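Local coordinates for ABC transporter, substrate binding protein (Agrobacterium tumefaciens, PDB 3C9H) that probably captures a solute in the periplasm and delivers it to an ABC transporter for import, and binds a magnesium ion, at residues Ser103-Ser116 / Trp122-Phe134. Residues are numbered along the deposited sequence; the frame is centred on the assembly and turned at random.
Sequences SNDGYAQRSDLAMS and WANWRNTAYALTF
The carbonyl of Asn-127 takes the N-H of Ser-111 (N to O 2.7 Å, N-H...O 157°), while Asn-127 CB lies under one face of the Arg-110 guanidinium, 3.8 Å from CZ. That guanidinium is steadied by a salt bridge from Arg-110 NE to Asp-112 OD1, which accepts on its syn lone pair. Asn-127 and Thr-128, in the turn between strands 124-125 and 129-131, lose the most surface, followed by Ser-103 at the end of helix 96-104. With CG2 of Thr-128 anti to its backbone N (chi1 -61°, measured to OG1), the methyl meets Ala-108 CB at 3.5 Å, and OG1 is left to donate to Arg-126 O. Ser-103 sets CB against the Trp-125 indole, 3.4 Å from CZ3, whereas its OG is hydrogen-bonded to Gln-99 O.

The hydroxyl of buried Tyr-130 donates to Ser-111 O (OH to O 2.6 Å, C=O...O 167°) and accepts a hydrogen bond from Ser-116 OG at 2.8 Å, an oxygen that also accepts from Leu-113 N. One water bridges Gln-109 O, Ser-111 OG and Thr-128 O.

Trp-125 O accepts from both Thr-128 N and Ala-129 N, two residues opposite one: a classic beta bulge. Asn-124 OD1 accepts from Asn-127 N in an Asx motif. Segment 103-116 thus packs along the turn of a bulged hairpin, and weakly bonded strand 108-109 and strand 129-131 both pair antiparallel with strand 258-268 in a periplasmic binding protein fold.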
ATOM      1  N   SER A 103       2.554   7.936 -14.933  1.00 23.66           N
ATOM      2  CA  SER A 103       1.462   8.543 -15.671  1.00 24.32           C
ATOM      3  C   SER A 103       1.875   9.919 -16.209  1.00 25.27           C
ATOM      4  O   SER A 103       1.573  10.284 -17.364  1.00 24.95           O
ATOM      5  CB  SER A 103       0.236   8.651 -14.759  1.00 24.36           C
ATOM      6  OG  SER A 103      -0.180   7.367 -14.307  1.00 25.51           O
ATOM      7  N   ASN A 104       2.580  10.676 -15.381  1.00 26.45           N
ATOM      8  CA  ASN A 104       3.109  11.978 -15.802  1.00 27.11           C
ATOM      9  C   ASN A 104       4.170  11.888 -16.934  1.00 27.70           C
ATOM     10  O   ASN A 104       4.270  12.783 -17.774  1.00 28.60           O
ATOM     11  CB  ASN A 104       3.685  12.687 -14.576  1.00 27.64           C
ATOM     12  CG  ASN A 104       3.960  14.145 -14.820  1.00 30.19           C
ATOM     13  OD1 ASN A 104       5.128  14.557 -14.879  1.00 38.99           O
ATOM     14  ND2 ASN A 104       2.907  14.940 -14.979  1.00 32.13           N
ATOM     15  N   ASP A 105       4.973  10.827 -16.955  1.00 27.54           N
ATOM     16  CA  ASP A 105       6.103  10.729 -17.879  1.00 27.29           C
ATOM     17  C   ASP A 105       5.761   9.978 -19.152  1.00 26.78           C
ATOM     18  O   ASP A 105       6.643   9.718 -19.973  1.00 26.91           O
ATOM     19  CB  ASP A 105       7.310  10.066 -17.210  1.00 28.44           C
ATOM     20  CG  ASP A 105       7.928  10.917 -16.129  1.00 30.24           C
ATOM     21  OD1 ASP A 105       7.659  12.127 -16.103  1.00 37.07           O
ATOM     22  OD2 ASP A 105       8.710  10.389 -15.305  1.00 32.97           O
ATOM     23  N   GLY A 106       4.489   9.627 -19.331  1.00 25.26           N
ATOM     24  CA  GLY A 106       4.062   9.002 -20.573  1.00 24.93           C
ATOM     25  C   GLY A 106       4.040   7.483 -20.591  1.00 23.99           C
ATOM     26  O   GLY A 106       3.795   6.900 -21.642  1.00 23.79           O
ATOM     27  N   TYR A 107       4.268   6.851 -19.432  1.00 23.27           N
ATOM     28  CA  TYR A 107       4.302   5.398 -19.325  1.00 22.77           C
ATOM     29  C   TYR A 107       2.927   4.747 -19.112  1.00 22.28           C
ATOM     30  O   TYR A 107       2.815   3.520 -19.146  1.00 21.34           O
ATOM     31  CB  TYR A 107       5.304   4.957 -18.226  1.00 23.48           C
ATOM     32  CG  TYR A 107       6.741   5.250 -18.596  1.00 21.65           C
ATOM     33  CD1 TYR A 107       7.513   4.318 -19.288  1.00 22.54           C
ATOM     34  CD2 TYR A 107       7.320   6.474 -18.284  1.00 25.50           C
ATOM     35  CE1 TYR A 107       8.828   4.601 -19.664  1.00 23.13           C
ATOM     36  CE2 TYR A 107       8.648   6.769 -18.640  1.00 24.80           C
ATOM     37  CZ  TYR A 107       9.390   5.833 -19.335  1.00 24.24           C
ATOM     38  OH  TYR A 107      10.685   6.125 -19.682  1.00 24.85           O
ATOM     39  N   ALA A 108       1.892   5.562 -18.911  1.00 22.04           N
ATOM     40  CA  ALA A 108       0.524   5.092 -18.833  1.00 23.22           C
ATOM     41  C   ALA A 108      -0.247   5.528 -20.084  1.00 23.79           C
ATOM     42  O   ALA A 108       0.243   6.328 -20.902  1.00 25.13           O
ATOM     43  CB  ALA A 108      -0.145   5.613 -17.565  1.00 21.80           C
ATOM     44  N   GLN A 109      -1.450   4.983 -20.239  1.00 24.35           N
ATOM     45  CA  GLN A 109      -2.382   5.455 -21.252  1.00 24.32           C
ATOM     46  C   GLN A 109      -3.761   5.651 -20.605  1.00 24.60           C
ATOM     47  O   GLN A 109      -4.087   5.012 -19.607  1.00 23.60           O
ATOM     48  CB  GLN A 109      -2.445   4.498 -22.450  1.00 24.38           C
ATOM     49  CG  GLN A 109      -2.853   3.068 -22.127  1.00 23.95           C
ATOM     50  CD  GLN A 109      -2.967   2.218 -23.378  1.00 24.17           C
ATOM     51  OE1 GLN A 109      -3.887   2.394 -24.158  1.00 24.59           O
ATOM     52  NE2 GLN A 109      -2.027   1.302 -23.576  1.00 21.47           N
ATOM     53  N   ARG A 110      -4.540   6.559 -21.187  1.00 24.35           N
ATOM     54  CA  ARG A 110      -5.831   6.948 -20.668  1.00 24.84           C
ATOM     55  C   ARG A 110      -6.795   5.780 -20.746  1.00 24.03           C
ATOM     56  O   ARG A 110      -6.792   4.995 -21.719  1.00 23.57           O
ATOM     57  CB  ARG A 110      -6.366   8.161 -21.462  1.00 25.03           C
ATOM     58  CG  ARG A 110      -7.638   8.766 -20.954  1.00 26.20           C
ATOM     59  CD  ARG A 110      -8.054  10.002 -21.813  1.00 28.52           C
ATOM     60  NE  ARG A 110      -9.185  10.743 -21.239  1.00 31.11           N
ATOM     61  CZ  ARG A 110      -9.077  11.854 -20.513  1.00 33.65           C
ATOM     62  NH1 ARG A 110      -7.888  12.394 -20.229  1.00 35.79           N
ATOM     63  NH2 ARG A 110     -10.175  12.434 -20.059  1.00 34.76           N
ATOM     64  N   SER A 111      -7.632   5.679 -19.725  1.00 23.64           N
ATOM     65  CA  SER A 111      -8.657   4.661 -19.662  1.00 24.16           C
ATOM     66  C   SER A 111     -10.001   5.317 -19.416  1.00 24.93           C
ATOM     67  O   SER A 111     -10.339   5.628 -18.273  1.00 24.27           O
ATOM     68  CB  SER A 111      -8.364   3.680 -18.529  1.00 23.71           C
ATOM     69  OG  SER A 111      -7.208   2.947 -18.790  1.00 21.57           O
ATOM     70  N   ASP A 112     -10.762   5.520 -20.498  1.00 26.31           N
ATOM     71  CA  ASP A 112     -12.076   6.153 -20.429  1.00 27.18           C
ATOM     72  C   ASP A 112     -13.103   5.080 -20.237  1.00 27.64           C
ATOM     73  O   ASP A 112     -13.500   4.410 -21.205  1.00 28.41           O
ATOM     74  CB  ASP A 112     -12.389   6.926 -21.710  1.00 27.77           C
ATOM     75  CG  ASP A 112     -11.526   8.145 -21.870  1.00 29.64           C
ATOM     76  OD1 ASP A 112     -11.165   8.740 -20.843  1.00 30.41           O
ATOM     77  OD2 ASP A 112     -11.219   8.511 -23.024  1.00 33.28           O
ATOM     78  N   LEU A 113     -13.555   4.925 -19.000  1.00 27.15           N
ATOM     79  CA  LEU A 113     -14.387   3.785 -18.631  1.00 28.21           C
ATOM     80  C   LEU A 113     -15.748   4.209 -18.098  1.00 29.23           C
ATOM     81  O   LEU A 113     -16.020   5.393 -17.904  1.00 28.80           O
ATOM     82  CB  LEU A 113     -13.673   2.917 -17.583  1.00 27.74           C
ATOM     83  CG  LEU A 113     -12.343   2.294 -18.028  1.00 27.57           C
ATOM     84  CD1 LEU A 113     -11.476   1.754 -16.853  1.00 26.64           C
ATOM     85  CD2 LEU A 113     -12.632   1.224 -19.046  1.00 28.11           C
ATOM     86  N   ALA A 114     -16.565   3.186 -17.849  1.00 30.71           N
ATOM     87  CA  ALA A 114     -17.923   3.287 -17.296  1.00 30.60           C
ATOM     88  C   ALA A 114     -18.000   4.150 -16.046  1.00 30.50           C
ATOM     89  O   ALA A 114     -18.759   5.089 -15.996  1.00 30.67           O
ATOM     90  CB  ALA A 114     -18.431   1.865 -16.974  1.00 31.20           C
ATOM     91  N   MET A 115     -17.199   3.820 -15.036  1.00 29.95           N
ATOM     92  CA  MET A 115     -17.229   4.571 -13.779  1.00 29.73           C
ATOM     93  C   MET A 115     -16.318   5.811 -13.737  1.00 28.51           C
ATOM     94  O   MET A 115     -16.222   6.452 -12.690  1.00 28.82           O
ATOM     95  CB  MET A 115     -16.909   3.634 -12.604  1.00 30.63           C
ATOM     96  CG  MET A 115     -18.045   2.676 -12.213  1.00 33.57           C
ATOM     97  SD  MET A 115     -19.481   3.561 -11.527  1.00 36.40           S
ATOM     98  CE  MET A 115     -18.711   4.550 -10.180  1.00 34.53           C
ATOM     99  N   SER A 116     -15.663   6.168 -14.848  1.00 26.67           N
ATOM    100  CA  SER A 116     -14.665   7.250 -14.822  1.00 25.24           C
ATOM    101  C   SER A 116     -15.208   8.601 -14.350  1.00 24.59           C
ATOM    102  O   SER A 116     -14.679   9.201 -13.417  1.00 23.19           O
ATOM    103  CB  SER A 116     -13.984   7.415 -16.184  1.00 24.81           C
ATOM    104  OG  SER A 116     -13.216   6.278 -16.506  1.00 22.50           O
ATOM    105  N   TRP A 122     -10.852  13.311  -6.298  1.00 24.22           N
ATOM    106  CA  TRP A 122      -9.543  13.155  -5.671  1.00 24.46           C
ATOM    107  C   TRP A 122      -8.819  11.872  -6.121  1.00 23.74           C
ATOM    108  O   TRP A 122      -7.602  11.795  -6.058  1.00 24.86           O
ATOM    109  CB  TRP A 122      -9.679  13.142  -4.143  1.00 24.64           C
ATOM    110  CG  TRP A 122     -10.346  11.942  -3.543  1.00 25.09           C
ATOM    111  CD1 TRP A 122     -11.654  11.835  -3.181  1.00 25.31           C
ATOM    112  CD2 TRP A 122      -9.726  10.695  -3.174  1.00 24.34           C
ATOM    113  NE1 TRP A 122     -11.900  10.599  -2.649  1.00 25.59           N
ATOM    114  CE2 TRP A 122     -10.730   9.879  -2.634  1.00 25.31           C
ATOM    115  CE3 TRP A 122      -8.424  10.191  -3.268  1.00 25.82           C
ATOM    116  CZ2 TRP A 122     -10.477   8.600  -2.167  1.00 25.45           C
ATOM    117  CZ3 TRP A 122      -8.183   8.901  -2.856  1.00 25.09           C
ATOM    118  CH2 TRP A 122      -9.195   8.127  -2.288  1.00 25.84           C
ATOM    119  N   ALA A 123      -9.590  10.882  -6.539  1.00 23.11           N
ATOM    120  CA  ALA A 123      -9.113   9.535  -6.818  1.00 22.90           C
ATOM    121  C   ALA A 123      -8.907   9.285  -8.318  1.00 23.16           C
ATOM    122  O   ALA A 123      -8.701   8.146  -8.743  1.00 22.35           O
ATOM    123  CB  ALA A 123     -10.075   8.496  -6.206  1.00 21.32           C
ATOM    124  N   ASN A 124      -8.924  10.350  -9.118  1.00 23.75           N
ATOM    125  CA  ASN A 124      -8.768  10.231 -10.560  1.00 24.47           C
ATOM    126  C   ASN A 124      -7.819  11.300 -11.109  1.00 25.38           C
ATOM    127  O   ASN A 124      -8.138  12.492 -11.059  1.00 25.45           O
ATOM    128  CB  ASN A 124     -10.145  10.378 -11.202  1.00 25.05           C
ATOM    129  CG  ASN A 124     -10.113  10.266 -12.703  1.00 23.97           C
ATOM    130  OD1 ASN A 124      -9.052  10.196 -13.309  1.00 25.89           O
ATOM    131  ND2 ASN A 124     -11.288  10.244 -13.310  1.00 23.42           N
ATOM    132  N   TRP A 125      -6.662  10.878 -11.612  1.00 26.41           N
ATOM    133  CA  TRP A 125      -5.774  11.744 -12.395  1.00 26.08           C
ATOM    134  C   TRP A 125      -5.970  11.463 -13.896  1.00 25.54           C
ATOM    135  O   TRP A 125      -5.561  10.422 -14.393  1.00 22.17           O
ATOM    136  CB  TRP A 125      -4.296  11.543 -12.024  1.00 29.56           C
ATOM    137  CG  TRP A 125      -3.375  12.571 -12.664  1.00 30.23           C
ATOM    138  CD1 TRP A 125      -3.216  13.874 -12.281  1.00 34.00           C
ATOM    139  CD2 TRP A 125      -2.508  12.388 -13.811  1.00 33.60           C
ATOM    140  NE1 TRP A 125      -2.313  14.505 -13.105  1.00 33.42           N
ATOM    141  CE2 TRP A 125      -1.870  13.621 -14.052  1.00 33.60           C
ATOM    142  CE3 TRP A 125      -2.243  11.314 -14.674  1.00 34.49           C
ATOM    143  CZ2 TRP A 125      -0.949  13.805 -15.108  1.00 34.98           C
ATOM    144  CZ3 TRP A 125      -1.320  11.496 -15.725  1.00 32.93           C
ATOM    145  CH2 TRP A 125      -0.690  12.723 -15.928  1.00 33.46           C
ATOM    146  N   ARG A 126      -6.653  12.381 -14.577  1.00 24.24           N
ATOM    147  CA  ARG A 126      -6.799  12.373 -16.040  1.00 25.58           C
ATOM    148  C   ARG A 126      -7.319  11.103 -16.664  1.00 23.67           C
ATOM    149  O   ARG A 126      -6.908  10.753 -17.770  1.00 23.17           O
ATOM    150  CB  ARG A 126      -5.461  12.698 -16.686  1.00 25.39           C
ATOM    151  CG  ARG A 126      -4.928  14.028 -16.260  1.00 28.87           C
ATOM    152  CD  ARG A 126      -3.830  14.436 -17.179  1.00 31.84           C
ATOM    153  NE  ARG A 126      -3.368  15.776 -16.870  1.00 37.36           N
ATOM    154  CZ  ARG A 126      -2.183  16.272 -17.233  1.00 40.04           C
ATOM    155  NH1 ARG A 126      -1.291  15.537 -17.908  1.00 40.94           N
ATOM    156  NH2 ARG A 126      -1.878  17.511 -16.884  1.00 40.55           N
ATOM    157  N   ASN A 127      -8.254  10.443 -15.979  1.00 23.02           N
ATOM    158  CA  ASN A 127      -8.847   9.176 -16.448  1.00 22.50           C
ATOM    159  C   ASN A 127      -7.773   8.113 -16.746  1.00 21.62           C
ATOM    160  O   ASN A 127      -8.019   7.148 -17.470  1.00 20.82           O
ATOM    161  CB  ASN A 127      -9.727   9.430 -17.682  1.00 22.60           C
ATOM    162  CG  ASN A 127     -11.177   9.778 -17.337  1.00 23.58           C
ATOM    163  OD1 ASN A 127     -12.064   9.610 -18.179  1.00 27.51           O
ATOM    164  ND2 ASN A 127     -11.424  10.259 -16.134  1.00 19.64           N
ATOM    165  N   THR A 128      -6.619   8.277 -16.108  1.00 20.81           N
ATOM    166  CA  THR A 128      -5.418   7.501 -16.405  1.00 20.83           C
ATOM    167  C   THR A 128      -4.938   6.672 -15.206  1.00 20.28           C
ATOM    168  O   THR A 128      -4.778   5.459 -15.327  1.00 21.53           O
ATOM    169  CB  THR A 128      -4.276   8.432 -16.906  1.00 19.87           C
ATOM    170  OG1 THR A 128      -4.707   9.087 -18.102  1.00 20.98           O
ATOM    171  CG2 THR A 128      -3.005   7.616 -17.246  1.00 20.36           C
ATOM    172  N   ALA A 129      -4.682   7.352 -14.080  1.00 19.97           N
ATOM    173  CA  ALA A 129      -4.363   6.755 -12.783  1.00 19.51           C
ATOM    174  C   ALA A 129      -5.541   6.917 -11.817  1.00 19.55           C
ATOM    175  O   ALA A 129      -6.041   8.050 -11.581  1.00 20.32           O
ATOM    176  CB  ALA A 129      -3.138   7.433 -12.191  1.00 18.99           C
ATOM    177  N   TYR A 130      -6.001   5.796 -11.281  1.00 18.40           N
ATOM    178  CA  TYR A 130      -7.136   5.762 -10.380  1.00 18.56           C
ATOM    179  C   TYR A 130      -6.760   5.186  -9.026  1.00 18.47           C
ATOM    180  O   TYR A 130      -6.213   4.075  -8.941  1.00 17.77           O
ATOM    181  CB  TYR A 130      -8.235   4.884 -10.971  1.00 18.39           C
ATOM    182  CG  TYR A 130      -8.816   5.357 -12.290  1.00 18.16           C
ATOM    183  CD1 TYR A 130      -9.929   6.164 -12.304  1.00 19.30           C
ATOM    184  CD2 TYR A 130      -8.280   4.950 -13.524  1.00 17.64           C
ATOM    185  CE1 TYR A 130     -10.507   6.602 -13.507  1.00 18.88           C
ATOM    186  CE2 TYR A 130      -8.848   5.387 -14.733  1.00 18.05           C
ATOM    187  CZ  TYR A 130      -9.962   6.207 -14.709  1.00 18.28           C
ATOM    188  OH  TYR A 130     -10.555   6.632 -15.854  1.00 18.16           O
ATOM    189  N   ALA A 131      -7.100   5.909  -7.975  1.00 18.83           N
ATOM    190  CA  ALA A 131      -6.965   5.429  -6.608  1.00 19.28           C
ATOM    191  C   ALA A 131      -8.128   4.507  -6.339  1.00 20.30           C
ATOM    192  O   ALA A 131      -9.292   4.900  -6.530  1.00 21.36           O
ATOM    193  CB  ALA A 131      -7.018   6.601  -5.609  1.00 19.75           C
ATOM    194  N   LEU A 132      -7.857   3.305  -5.862  1.00 20.07           N
ATOM    195  CA  LEU A 132      -8.912   2.265  -5.759  1.00 20.02           C
ATOM    196  C   LEU A 132      -9.262   1.745  -4.367  1.00 20.78           C
ATOM    197  O   LEU A 132     -10.250   1.007  -4.219  1.00 20.72           O
ATOM    198  CB  LEU A 132      -8.548   1.076  -6.667  1.00 20.64           C
ATOM    199  CG  LEU A 132      -8.359   1.441  -8.144  1.00 20.90           C
ATOM    200  CD1 LEU A 132      -7.688   0.266  -8.920  1.00 21.84           C
ATOM    201  CD2 LEU A 132      -9.697   1.824  -8.768  1.00 22.88           C
ATOM    202  N   THR A 133      -8.437   2.089  -3.369  1.00 21.38           N
ATOM    203  CA  THR A 133      -8.581   1.617  -2.006  1.00 21.30           C
ATOM    204  C   THR A 133      -8.313   2.793  -1.067  1.00 22.11           C
ATOM    205  O   THR A 133      -7.854   3.848  -1.498  1.00 22.75           O
ATOM    206  CB  THR A 133      -7.542   0.519  -1.677  1.00 21.32           C
ATOM    207  OG1 THR A 133      -6.218   1.099  -1.628  1.00 20.26           O
ATOM    208  CG2 THR A 133      -7.592  -0.632  -2.711  1.00 19.54           C
ATOM    209  N   PHE A 134      -8.548   2.577   0.220  1.00 22.60           N
ATOM    210  CA  PHE A 134      -8.330   3.611   1.252  1.00 23.18           C
ATOM    211  C   PHE A 134      -7.775   2.862   2.486  1.00 23.77           C
ATOM    212  O   PHE A 134      -8.535   2.300   3.264  1.00 24.79           O
ATOM    213  CB  PHE A 134      -9.696   4.287   1.504  1.00 24.32           C
ATOM    214  CG  PHE A 134      -9.638   5.607   2.229  1.00 24.18           C
ATOM    215  CD1 PHE A 134      -9.269   6.772   1.561  1.00 27.62           C
ATOM    216  CD2 PHE A 134     -10.002   5.687   3.564  1.00 26.27           C
ATOM    217  CE1 PHE A 134      -9.242   8.009   2.234  1.00 27.64           C
ATOM    218  CE2 PHE A 134      -9.976   6.908   4.247  1.00 26.43           C
ATOM    219  CZ  PHE A 134      -9.595   8.067   3.579  1.00 26.18           C
TER
HETATM  220  O   HOH W   1      -4.897   3.853 -17.343  1.00 21.99           O
HETATM  221  O   HOH W   2     -13.795  11.247 -11.842  1.00 21.73           O